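Local structure of mannonate dehydratase (Streptococcus suis, 3BDK) at residues Asp193-Ala196 against Asn197-Tyr200; Thr255-Val258 against Gly259-Ala262. The protein probably catalyses the dehydration of D-mannonate to 2-dehydro-3-deoxy-D-gluconate, using ferrous iron or manganese, in the interconversion of pentoses and glucuronate. One frame throughout, in Å; residues are numbered along the deposited sequence.

Contact 1: residues Asp193-Ala196 against Asn197-Tyr200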
ATOM      1  N   ASP A 193     -12.089 -35.927 -20.308  1.00 37.02           N
ATOM      2  CA  ASP A 193     -11.546 -36.904 -19.374  1.00 37.62           C
ATOM      3  C   ASP A 193     -11.228 -36.237 -18.038  1.00 37.95           C
ATOM      4  O   ASP A 193     -11.533 -36.798 -16.961  1.00 37.86           O
ATOM      5  CB  ASP A 193     -10.272 -37.549 -19.919  1.00 37.36           C
ATOM      6  CG  ASP A 193     -10.533 -38.425 -21.101  1.00 38.35           C
ATOM      7  OD1 ASP A 193      -9.561 -38.827 -21.776  1.00 39.55           O
ATOM      8  OD2 ASP A 193     -11.712 -38.723 -21.355  1.00 39.91           O
ATOM      9  N   LEU A 194     -10.607 -35.049 -18.124  1.00 37.73           N
ATOM     10  CA  LEU A 194     -10.165 -34.305 -16.947  1.00 37.16           C
ATOM     11  C   LEU A 194     -11.357 -33.693 -16.236  1.00 37.35           C
ATOM     12  O   LEU A 194     -11.343 -33.555 -15.020  1.00 37.49           O
ATOM     13  CB  LEU A 194      -9.157 -33.222 -17.321  1.00 37.08           C
ATOM     14  CG  LEU A 194      -8.331 -32.633 -16.176  1.00 35.92           C
ATOM     15  CD1 LEU A 194      -7.354 -33.673 -15.633  1.00 36.44           C
ATOM     16  CD2 LEU A 194      -7.593 -31.418 -16.630  1.00 33.78           C
ATOM     17  N   TRP A 195     -12.387 -33.325 -16.984  1.00 37.53           N
ATOM     18  CA  TRP A 195     -13.644 -32.943 -16.343  1.00 38.42           C
ATOM     19  C   TRP A 195     -14.159 -34.116 -15.517  1.00 38.68           C
ATOM     20  O   TRP A 195     -14.424 -33.964 -14.334  1.00 39.23           O
ATOM     21  CB  TRP A 195     -14.692 -32.460 -17.357  1.00 38.22           C
ATOM     22  CG  TRP A 195     -14.552 -30.997 -17.723  1.00 38.70           C
ATOM     23  CD1 TRP A 195     -14.184 -30.493 -18.932  1.00 38.67           C
ATOM     24  CD2 TRP A 195     -14.781 -29.858 -16.869  1.00 38.47           C
ATOM     25  NE1 TRP A 195     -14.177 -29.121 -18.889  1.00 39.23           N
ATOM     26  CE2 TRP A 195     -14.531 -28.707 -17.633  1.00 38.35           C
ATOM     27  CE3 TRP A 195     -15.171 -29.704 -15.531  1.00 38.68           C
ATOM     28  CZ2 TRP A 195     -14.657 -27.420 -17.111  1.00 39.22           C
ATOM     29  CZ3 TRP A 195     -15.298 -28.419 -15.010  1.00 38.16           C
ATOM     30  CH2 TRP A 195     -15.043 -27.299 -15.792  1.00 38.50           C
ATOM     31  N   ALA A 196     -14.224 -35.291 -16.139  1.00 39.22           N
ATOM     32  CA  ALA A 196     -14.642 -36.533 -15.477  1.00 39.58           C
ATOM     33  C   ALA A 196     -13.801 -36.890 -14.253  1.00 39.66           C
ATOM     34  O   ALA A 196     -14.333 -37.328 -13.240  1.00 39.81           O
ATOM     35  CB  ALA A 196     -14.636 -37.689 -16.469  1.00 39.37           C
ATOM     36  N   ASN A 197     -12.492 -36.720 -14.349  1.00 39.66           N
ATOM     37  CA  ASN A 197     -11.649 -37.016 -13.224  1.00 39.89           C
ATOM     38  C   ASN A 197     -11.955 -36.086 -12.055  1.00 40.79           C
ATOM     39  O   ASN A 197     -11.928 -36.515 -10.890  1.00 41.40           O
ATOM     40  CB  ASN A 197     -10.190 -36.966 -13.643  1.00 39.76           C
ATOM     41  CG  ASN A 197      -9.859 -38.021 -14.688  1.00 39.65           C
ATOM     42  OD1 ASN A 197     -10.669 -38.900 -14.970  1.00 40.01           O
ATOM     43  ND2 ASN A 197      -8.672 -37.941 -15.262  1.00 40.17           N
ATOM     44  N   LEU A 198     -12.295 -34.836 -12.377  1.00 41.00           N
ATOM     45  CA  LEU A 198     -12.585 -33.817 -11.387  1.00 41.30           C
ATOM     46  C   LEU A 198     -13.932 -34.054 -10.763  1.00 41.94           C
ATOM     47  O   LEU A 198     -14.084 -33.951  -9.548  1.00 42.03           O
ATOM     48  CB  LEU A 198     -12.565 -32.413 -12.008  1.00 41.47           C
ATOM     49  CG  LEU A 198     -13.004 -31.215 -11.138  1.00 40.90           C
ATOM     50  CD1 LEU A 198     -12.095 -31.008  -9.924  1.00 38.88           C
ATOM     51  CD2 LEU A 198     -13.072 -29.943 -11.963  1.00 40.74           C
ATOM     52  N   GLU A 199     -14.920 -34.343 -11.598  1.00 42.53           N
ATOM     53  CA  GLU A 199     -16.253 -34.594 -11.108  1.00 43.28           C
ATOM     54  C   GLU A 199     -16.253 -35.738 -10.091  1.00 43.76           C
ATOM     55  O   GLU A 199     -16.869 -35.637  -9.030  1.00 43.77           O
ATOM     56  CB  GLU A 199     -17.176 -34.906 -12.264  1.00 43.49           C
ATOM     57  CG  GLU A 199     -18.640 -34.693 -11.912  1.00 44.80           C
ATOM     58  CD  GLU A 199     -19.557 -35.347 -12.899  1.00 46.83           C
ATOM     59  OE1 GLU A 199     -19.158 -35.444 -14.086  1.00 45.98           O
ATOM     60  OE2 GLU A 199     -20.659 -35.778 -12.480  1.00 47.49           O
ATOM     61  N   TYR A 200     -15.534 -36.806 -10.422  1.00 44.27           N
ATOM     62  CA  TYR A 200     -15.351 -37.939  -9.541  1.00 45.28           C
ATOM     63  C   TYR A 200     -14.779 -37.500  -8.201  1.00 45.68           C
ATOM     64  O   TYR A 200     -15.268 -37.907  -7.141  1.00 45.89           O
ATOM     65  CB  TYR A 200     -14.399 -38.933 -10.191  1.00 45.96           C
ATOM     66  CG  TYR A 200     -14.246 -40.251  -9.449  1.00 46.88           C
ATOM     67  CD1 TYR A 200     -15.136 -41.309  -9.675  1.00 47.83           C
ATOM     68  CD2 TYR A 200     -13.202 -40.447  -8.547  1.00 46.39           C
ATOM     69  CE1 TYR A 200     -14.993 -42.523  -9.015  1.00 48.61           C
ATOM     70  CE2 TYR A 200     -13.047 -41.654  -7.879  1.00 47.97           C
ATOM     71  CZ  TYR A 200     -13.942 -42.694  -8.118  1.00 48.22           C
ATOM     72  OH  TYR A 200     -13.792 -43.897  -7.456  1.00 47.28           O
TER
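Trp195 lays the six-membered end of its indole alongside Leu198, one turn further along helix 191-210, with CZ3 4.1 Å from the leucine CD2. The methyl meets the ring obliquely, and the two side chains run in the same direction. In Leu198 the first torsion, with CG anti to the backbone N (chi1 173°), sends the branch to the indole side, and chi2 (63°) sets CD2 against the ring. Both side chains also pack on helix 237-245, Trp195 on Ala239 and Leu198 on Phe243, and Arg242 adds a cation-pi contact to the indole. The backbone carries four successive bonds from the N of residue i+4 to the O of residue i, among them Glu199 N to Trp195 O at 2.8 Å and Leu198 N to Leu194 O at 3.1 Å. Trp195 O also accepts a weak bond from Leu198 N. Asn197 OD1 lies 3.0 Å from Asp193 O, two acceptors that cannot bond. Asn197 ND2 donates to Lys93 O, Glu199 pairs with Lys203, and Tyr200 OH bonds Asp100. The chemistry is thus divided: apolar and cation-pi contacts hold one flank to helix 237-245, while polar side chains elsewhere find partners beyond this turn.

Contact 2: residues Thr255-Val258 against Gly259-Ala262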
ATOM      1  N   THR A 255     -11.513 -19.999  -5.960  1.00 37.97           N
ATOM      2  CA  THR A 255     -10.695 -18.874  -5.639  1.00 37.35           C
ATOM      3  C   THR A 255     -10.683 -18.009  -6.894  1.00 37.13           C
ATOM      4  O   THR A 255     -10.103 -18.396  -7.918  1.00 37.42           O
ATOM      5  CB  THR A 255      -9.285 -19.317  -5.308  1.00 37.24           C
ATOM      6  OG1 THR A 255      -9.313 -20.142  -4.142  1.00 37.00           O
ATOM      7  CG2 THR A 255      -8.417 -18.119  -5.050  1.00 36.99           C
ATOM      8  N   MET A 256     -11.348 -16.854  -6.820  1.00 36.84           N
ATOM      9  CA  MET A 256     -11.305 -15.858  -7.889  1.00 36.38           C
ATOM     10  C   MET A 256      -9.941 -15.151  -7.929  1.00 35.94           C
ATOM     11  O   MET A 256      -9.759 -14.083  -7.343  1.00 35.89           O
ATOM     12  CB  MET A 256     -12.427 -14.837  -7.720  1.00 36.41           C
ATOM     13  CG  MET A 256     -12.381 -13.662  -8.748  1.00 38.22           C
ATOM     14  SD  MET A 256     -12.060 -14.092 -10.506  1.00 39.98           S
ATOM     15  CE  MET A 256     -13.628 -14.852 -10.947  1.00 38.44           C
ATOM     16  N   CYS A 257      -8.972 -15.763  -8.598  1.00 35.12           N
ATOM     17  CA  CYS A 257      -7.681 -15.113  -8.780  1.00 33.88           C
ATOM     18  C   CYS A 257      -7.816 -14.318 -10.061  1.00 32.77           C
ATOM     19  O   CYS A 257      -7.556 -14.829 -11.156  1.00 32.99           O
ATOM     20  CB  CYS A 257      -6.545 -16.146  -8.861  1.00 33.92           C
ATOM     21  SG  CYS A 257      -4.930 -15.453  -9.234  1.00 36.05           S
ATOM     22  N   VAL A 258      -8.287 -13.083  -9.927  1.00 30.97           N
ATOM     23  CA  VAL A 258      -8.454 -12.197 -11.071  1.00 29.22           C
ATOM     24  C   VAL A 258      -7.221 -12.120 -11.984  1.00 28.74           C
ATOM     25  O   VAL A 258      -7.368 -11.919 -13.188  1.00 29.39           O
ATOM     26  CB  VAL A 258      -8.908 -10.756 -10.669  1.00 29.22           C
ATOM     27  CG1 VAL A 258     -10.291 -10.771 -10.093  1.00 27.00           C
ATOM     28  CG2 VAL A 258      -7.908 -10.073  -9.725  1.00 28.69           C
ATOM     29  N   GLY A 259      -6.026 -12.275 -11.412  1.00 27.73           N
ATOM     30  CA  GLY A 259      -4.780 -12.231 -12.153  1.00 26.29           C
ATOM     31  C   GLY A 259      -4.619 -13.400 -13.100  1.00 26.52           C
ATOM     32  O   GLY A 259      -4.186 -13.233 -14.255  1.00 25.97           O
ATOM     33  N   SER A 260      -4.948 -14.597 -12.610  1.00 26.37           N
ATOM     34  CA  SER A 260      -4.818 -15.816 -13.410  1.00 26.16           C
ATOM     35  C   SER A 260      -5.776 -15.743 -14.560  1.00 26.09           C
ATOM     36  O   SER A 260      -5.386 -15.951 -15.699  1.00 25.76           O
ATOM     37  CB  SER A 260      -5.093 -17.071 -12.580  1.00 26.28           C
ATOM     38  OG  SER A 260      -3.917 -17.477 -11.877  1.00 26.67           O
ATOM     39  N   TYR A 261      -7.025 -15.406 -14.260  1.00 26.34           N
ATOM     40  CA  TYR A 261      -8.033 -15.230 -15.285  1.00 26.60           C
ATOM     41  C   TYR A 261      -7.749 -14.101 -16.275  1.00 27.07           C
ATOM     42  O   TYR A 261      -8.037 -14.258 -17.460  1.00 27.51           O
ATOM     43  CB  TYR A 261      -9.414 -15.053 -14.673  1.00 26.66           C
ATOM     44  CG  TYR A 261     -10.012 -16.331 -14.137  1.00 27.41           C
ATOM     45  CD1 TYR A 261     -10.490 -16.407 -12.828  1.00 27.60           C
ATOM     46  CD2 TYR A 261     -10.124 -17.458 -14.943  1.00 27.39           C
ATOM     47  CE1 TYR A 261     -11.050 -17.574 -12.342  1.00 27.92           C
ATOM     48  CE2 TYR A 261     -10.670 -18.624 -14.463  1.00 28.18           C
ATOM     49  CZ  TYR A 261     -11.128 -18.685 -13.162  1.00 28.55           C
ATOM     50  OH  TYR A 261     -11.663 -19.870 -12.685  1.00 29.00           O
ATOM     51  N   ALA A 262      -7.201 -12.970 -15.829  1.00 26.99           N
ATOM     52  CA  ALA A 262      -7.003 -11.847 -16.778  1.00 27.20           C
ATOM     53  C   ALA A 262      -5.797 -12.019 -17.680  1.00 26.43           C
ATOM     54  O   ALA A 262      -5.588 -11.242 -18.603  1.00 25.47           O
ATOM     55  CB  ALA A 262      -6.920 -10.506 -16.061  1.00 27.54           C
TER
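Met256 starts with CG anti to its backbone N (chi1 175°) and bends at chi2 (45°), which together bring its sulfur to the ring of Tyr261; a further bend at chi3 (72°) places CE. SD lies 3.6 Å from Tyr261 CD1, at the ring edge and near its plane, a Met-aromatic contact; the terminal CE of Met256 lies 4.0 Å from CE1 of Tyr261. Cys257 is likewise anti at chi1, which turns SG to the first turn of helix 258-262. There it caps the helix as the N-cap residue, accepting a weak bond from Ser260 N at 3.5 Å. The carbonyl of Cys257 takes a nearly straight bond from Tyr261 N, 3.2 Å from N to O, and a weak one from Ser260 N. Ala262 N bonds Val258 O at 2.8 Å, continuing the turn. The Cys257 side chain is about 5 Å from the bound manganese and that of Ser260 about 6 Å from the sugar, so this strand-to-helix junction borders the active site. Around it, Cys257 packs on His286, a manganese ligand of strand 282-286, Tyr261 lies against Pro220 and Val269, and Met256 and Val258 both meet Thr273 of helix 269-278.

Along the chain contact 1 comes first, within helix 191-210, and is complete before contact 2 begins at the end of strand 252-257; the two neither nest nor cross. Neither closes a long loop, since the two segments of each are contiguous: 193-200 spans helical turns, and 255-262 makes the bend from strand into short helix. Strand 215-218 follows helix 191-210 and pairs in parallel with strand 252-257, with helix 237-245 between these strands in sequence. Contact 1 belongs to the helical layer around this xylose isomerase-like TIM barrel, and contact 2 to the C-terminal end of strand 252-257 and the short helix that follows, near the metal. Their centres are 22 Å apart.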